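Binding component of ABC transporter (Wolinella succinogenes, PDB 3K4U) probably captures amino acids for uptake by an ABC transporter, as a family 3 solute-binding protein, and holds a lysine in its cleft in this crystal. Local coordinates at residues 11-16 with 25-30; 193-198 with 204-209. All coordinates share one frame; numbering follows the deposited sequence.

Contact 1: 11-16 with 25-30. With LYS (lysine), chain K.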
# COMPACT_ATOMS: atom_id res chain seq x y z
N LEU E 11 -24.86 22.54 23.32
CA LEU E 11 -24.33 23.23 22.16
C LEU E 11 -24.70 24.68 22.20
O LEU E 11 -25.62 25.06 22.91
CB LEU E 11 -24.78 22.61 20.83
CG LEU E 11 -26.14 22.01 20.51
CD1 LEU E 11 -27.28 22.86 21.08
CD2 LEU E 11 -26.28 21.87 19.02
N GLU E 12 -23.95 25.50 21.46
CA GLU E 12 -24.16 26.93 21.45
C GLU E 12 -24.54 27.33 20.04
O GLU E 12 -23.73 27.20 19.11
CB GLU E 12 -22.91 27.68 21.90
CG GLU E 12 -23.21 29.13 22.33
CD GLU E 12 -22.00 30.03 22.30
OE1 GLU E 12 -21.21 29.92 21.33
OE2 GLU E 12 -21.84 30.86 23.23
N PRO E 13 -25.79 27.79 19.86
CA PRO E 13 -26.14 28.06 18.47
C PRO E 13 -25.40 29.25 17.88
O PRO E 13 -25.00 30.17 18.60
CB PRO E 13 -27.63 28.31 18.56
CG PRO E 13 -28.07 27.35 19.68
CD PRO E 13 -26.98 27.55 20.69
N GLY E 14 -25.19 29.23 16.57
CA GLY E 14 -24.65 30.43 15.95
C GLY E 14 -23.24 30.30 15.41
O GLY E 14 -22.73 31.27 14.86
N TYR E 15 -22.63 29.13 15.59
CA TYR E 15 -21.49 28.70 14.81
C TYR E 15 -22.02 28.01 13.58
O TYR E 15 -22.13 26.79 13.57
CB TYR E 15 -20.66 27.71 15.62
CG TYR E 15 -19.39 27.18 14.97
CD1 TYR E 15 -18.70 26.12 15.54
CD2 TYR E 15 -18.88 27.74 13.79
CE1 TYR E 15 -17.54 25.63 14.99
CE2 TYR E 15 -17.71 27.24 13.21
CZ TYR E 15 -17.06 26.19 13.82
OH TYR E 15 -15.91 25.68 13.26
N LEU E 16 -22.39 28.80 12.58
CA LEU E 16 -22.77 28.31 11.24
C LEU E 16 -21.67 27.48 10.57
O LEU E 16 -20.50 27.87 10.63
CB LEU E 16 -23.04 29.53 10.36
CG LEU E 16 -24.44 30.15 10.19
CD1 LEU E 16 -25.36 29.98 11.41
CD2 LEU E 16 -24.26 31.61 9.89
N GLY E 25 -37.10 29.19 15.57
CA GLY E 25 -36.46 28.95 16.84
C GLY E 25 -35.97 27.62 17.29
O GLY E 25 -35.63 27.44 18.41
N ASN E 26 -35.98 26.65 16.42
CA ASN E 26 -35.37 25.38 16.73
C ASN E 26 -33.93 25.45 16.31
O ASN E 26 -33.64 26.05 15.32
CB ASN E 26 -35.96 24.28 15.91
CG ASN E 26 -37.37 24.37 15.79
OD1 ASN E 26 -38.09 24.01 16.68
ND2 ASN E 26 -37.82 24.80 14.66
N VAL E 27 -33.03 24.84 17.07
CA VAL E 27 -31.65 24.81 16.62
C VAL E 27 -31.46 23.69 15.61
O VAL E 27 -32.00 22.60 15.77
CB VAL E 27 -30.60 24.87 17.79
CG1 VAL E 27 -31.26 25.48 19.06
CG2 VAL E 27 -30.05 23.56 18.09
N ILE E 28 -30.74 23.99 14.55
CA ILE E 28 -30.49 23.02 13.48
C ILE E 28 -29.04 23.13 13.05
O ILE E 28 -28.36 24.04 13.49
CB ILE E 28 -31.38 23.29 12.27
CG1 ILE E 28 -31.13 24.71 11.77
CG2 ILE E 28 -32.84 23.03 12.63
CD1 ILE E 28 -31.48 24.91 10.30
N GLY E 29 -28.58 22.22 12.21
CA GLY E 29 -27.17 22.20 11.79
C GLY E 29 -26.52 20.82 11.67
O GLY E 29 -27.14 19.78 11.97
N PHE E 30 -25.29 20.83 11.20
CA PHE E 30 -24.53 19.61 11.00
C PHE E 30 -24.41 18.86 12.31
O PHE E 30 -24.71 17.68 12.37
CB PHE E 30 -23.16 19.99 10.41
CG PHE E 30 -22.20 18.83 10.23
CD1 PHE E 30 -22.39 17.89 9.24
CD2 PHE E 30 -21.06 18.73 11.02
CE1 PHE E 30 -21.48 16.85 9.05
CE2 PHE E 30 -20.15 17.69 10.84
CZ PHE E 30 -20.36 16.75 9.85
N LYS K . -13.74 25.64 17.17
CA LYS K . -14.22 26.76 17.95
C LYS K . -13.75 26.56 19.37
O LYS K . -13.63 25.42 19.81
CB LYS K . -15.75 26.81 17.93
CG LYS K . -16.35 28.17 18.24
CD LYS K . -17.64 28.01 18.97
CE LYS K . -18.46 29.30 19.00
NZ LYS K . -19.86 29.07 19.43
OXT LYS K . -13.49 27.51 20.10
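The pyrrolidine ring of Pro13 meets Val27 at its CG corner, while the aromatic ring of Tyr15 serves the ligand: it stacks with Phe18, meets Phe162 edge-to-face and receives CB of the bound lysine obliquely, 3.6 Å from Tyr15 CE1. The loop after strand 6-11 thus lines the cleft of a family 3 solute-binding protein and leans on the hairpin strand 27-28. Gly14 and Tyr15 together face Glu19 in a G1 beta bulge; at the backbone angles of Gly14 a CB would press on the carbonyl O of Pro13, so glycine is called for.

Val27 joins the loop through both methyls. CG1 lies 3.7 Å from Pro13 CG, the two side chains slanting across one another, and CG2 reaches Leu11 CD1 at 4.1 Å. Aliphatic groups fit this wholly apolar contact, and Leu11 and Val27 also pack on Val32 of helix 30-41.

Glu12 turns toward the ligand instead. CG anti to the backbone N (chi1 -162°) and an extended chain carry its carboxylate there, where negative charge suits the ammonium group. Trp53 N gives OE2 a weak hydrogen bond. The ligand's NZ donates a hydrogen bond to Glu12 OE1, 2.5 Å away.

Contact 2: 193-198 with 204-209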
# COMPACT_ATOMS: atom_id res chain seq x y z
N TRP E 193 -16.19 15.54 19.87
CA TRP E 193 -17.30 15.61 20.79
C TRP E 193 -16.64 15.40 22.11
O TRP E 193 -15.83 14.48 22.22
CB TRP E 193 -18.33 14.47 20.59
CG TRP E 193 -18.79 14.36 19.20
CD1 TRP E 193 -19.02 15.39 18.34
CD2 TRP E 193 -19.01 13.15 18.46
NE1 TRP E 193 -19.39 14.89 17.11
CE2 TRP E 193 -19.38 13.53 17.16
CE3 TRP E 193 -18.89 11.79 18.76
CZ2 TRP E 193 -19.64 12.60 16.17
CZ3 TRP E 193 -19.18 10.86 17.77
CH2 TRP E 193 -19.56 11.27 16.49
N ALA E 194 -17.02 16.20 23.11
CA ALA E 194 -16.53 15.98 24.47
C ALA E 194 -17.57 15.30 25.37
O ALA E 194 -18.80 15.37 25.12
CB ALA E 194 -16.07 17.26 25.08
N ILE E 195 -17.05 14.62 26.40
CA ILE E 195 -17.79 13.90 27.38
C ILE E 195 -17.00 13.90 28.69
O ILE E 195 -15.81 14.26 28.71
CB ILE E 195 -18.06 12.48 26.95
CG1 ILE E 195 -16.74 11.71 26.81
CG2 ILE E 195 -18.90 12.47 25.69
CD1 ILE E 195 -16.93 10.17 26.72
N LYS E 196 -17.61 13.49 29.79
CA LYS E 196 -16.82 13.57 30.99
C LYS E 196 -15.98 12.33 31.25
O LYS E 196 -16.27 11.24 30.78
CB LYS E 196 -17.64 13.98 32.20
CG LYS E 196 -18.87 13.26 32.40
CD LYS E 196 -19.46 13.72 33.68
CE LYS E 196 -18.92 12.90 34.86
NZ LYS E 196 -19.55 11.50 34.86
N LYS E 197 -14.93 12.54 32.02
CA LYS E 197 -13.88 11.60 32.22
C LYS E 197 -14.35 10.43 33.01
O LYS E 197 -15.38 10.50 33.70
CB LYS E 197 -12.79 12.26 33.02
CG LYS E 197 -12.05 13.34 32.30
CD LYS E 197 -11.40 14.23 33.32
CE LYS E 197 -9.91 14.11 33.27
NZ LYS E 197 -9.38 15.04 34.28
N GLY E 198 -13.57 9.35 32.93
CA GLY E 198 -13.82 8.19 33.73
C GLY E 198 -14.83 7.30 33.08
O GLY E 198 -15.23 6.32 33.69
N ASN E 204 -15.65 4.19 23.79
CA ASN E 204 -15.66 3.06 22.87
C ASN E 204 -16.82 3.22 21.94
O ASN E 204 -16.64 3.16 20.74
CB ASN E 204 -15.78 1.73 23.59
CG ASN E 204 -15.42 0.58 22.71
OD1 ASN E 204 -16.22 -0.33 22.45
ND2 ASN E 204 -14.20 0.60 22.21
N TRP E 205 -18.02 3.45 22.49
CA TRP E 205 -19.25 3.50 21.68
C TRP E 205 -19.20 4.60 20.67
O TRP E 205 -19.50 4.40 19.49
CB TRP E 205 -20.50 3.65 22.53
CG TRP E 205 -21.74 3.39 21.72
CD1 TRP E 205 -22.35 2.21 21.57
CD2 TRP E 205 -22.48 4.34 20.95
NE1 TRP E 205 -23.42 2.34 20.71
CE2 TRP E 205 -23.53 3.66 20.35
CE3 TRP E 205 -22.34 5.71 20.71
CZ2 TRP E 205 -24.44 4.28 19.50
CZ3 TRP E 205 -23.27 6.36 19.89
CH2 TRP E 205 -24.29 5.63 19.27
N LEU E 206 -18.82 5.79 21.11
CA LEU E 206 -18.77 6.91 20.19
C LEU E 206 -17.79 6.71 19.04
O LEU E 206 -18.14 6.93 17.88
CB LEU E 206 -18.41 8.18 20.92
CG LEU E 206 -19.44 8.92 21.75
CD1 LEU E 206 -20.77 8.34 21.42
CD2 LEU E 206 -19.09 8.72 23.15
N ASN E 207 -16.56 6.28 19.37
CA ASN E 207 -15.51 6.06 18.37
C ASN E 207 -15.98 5.08 17.30
O ASN E 207 -15.78 5.30 16.10
CB ASN E 207 -14.27 5.53 19.05
CG ASN E 207 -13.43 6.63 19.71
OD1 ASN E 207 -13.52 7.80 19.34
ND2 ASN E 207 -12.62 6.26 20.68
N HIS E 208 -16.68 4.03 17.72
CA HIS E 208 -17.19 3.10 16.73
C HIS E 208 -18.40 3.63 15.94
O HIS E 208 -18.60 3.26 14.78
CB HIS E 208 -17.52 1.76 17.36
CG HIS E 208 -16.32 0.93 17.63
ND1 HIS E 208 -15.95 0.57 18.91
CD2 HIS E 208 -15.39 0.39 16.80
CE1 HIS E 208 -14.85 -0.17 18.84
NE2 HIS E 208 -14.49 -0.29 17.57
N PHE E 209 -19.21 4.50 16.57
CA PHE E 209 -20.33 5.17 15.89
C PHE E 209 -19.78 6.13 14.86
O PHE E 209 -20.31 6.20 13.73
CB PHE E 209 -21.26 5.90 16.90
CG PHE E 209 -22.11 6.98 16.27
CD1 PHE E 209 -23.25 6.65 15.55
CD2 PHE E 209 -21.77 8.30 16.40
CE1 PHE E 209 -24.02 7.65 14.92
CE2 PHE E 209 -22.55 9.31 15.77
CZ PHE E 209 -23.67 8.96 15.03
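Trp193, on strand 189-195, packs against helix 200-216, its CA 8.8 Å from that of Leu206, the nearest pair of CA atoms between 193-198 and 204-209. The chain leaves the strand, turns, and sends the helix back alongside it; within the solute-binding-protein fold this packs a strand of the mixed sheet against the helix that follows, through side chains with no hydrogen bond across.

The indole of Trp193 does most of the work through its six-membered ring. CH2 approaches Phe209 CE2 to 3.6 Å and comes in at the rim of the phenyl ring, close to its plane. The two ring planes are inclined at 40° with centroids 5.8 Å apart, an oblique meeting rather than a regular stack. On the helix, Phe209 has CG anti to its N (chi1 160°), which carries the ring to the indole. One turn earlier, Leu206 fills the next position: its CG sits 4.2 Å from Trp193 CE3, and its carbonyl O lies at the indole edge near CZ3. Ile195, two residues along the strand and so on the same side, adds a looser touch, CD1 to Leu206 CD2 at 4.4 Å.

Met38 of helix 30-41 touches both aromatic residues, and Tyr88 meets the indole, so these side chains belong to a larger hydrophobic core. On the same helix, Trp205 NE1 and Asn204 OD1 bond to a second subunit, another copy of the protein. Replacing Trp193 by an alanine would probably open a gap between strand and helix and strip Phe209 and Leu206 of their main neighbour from the strand.

A large flat residue suits this place because it spans both helix positions at once. With every touching side chain apolar and buried, cohesion here probably rests largely on dispersion and the exclusion of water.

Overall arrangement
From the N terminus, the chain first runs along strand 6-11 into 11-16, passes through strand 20-21 and returns at 25-30, so contact 1 closes a short loop. Contact 2 opens much later, closing the turn between strand 189-195 and helix 200-216. The two are in series, neither nested nor crossing, with centres 21 Å apart and nearest atoms about 7 Å apart. Helix 30-41 bridges them: Val32 packs against contact 1 and Met38 against contact 2. Tyr88 likewise touches Phe30 at one end and Trp193 at the other. Contact 1 ties the ligand cleft to the hairpin, whereas contact 2 ties the strand to a helix that faces another subunit.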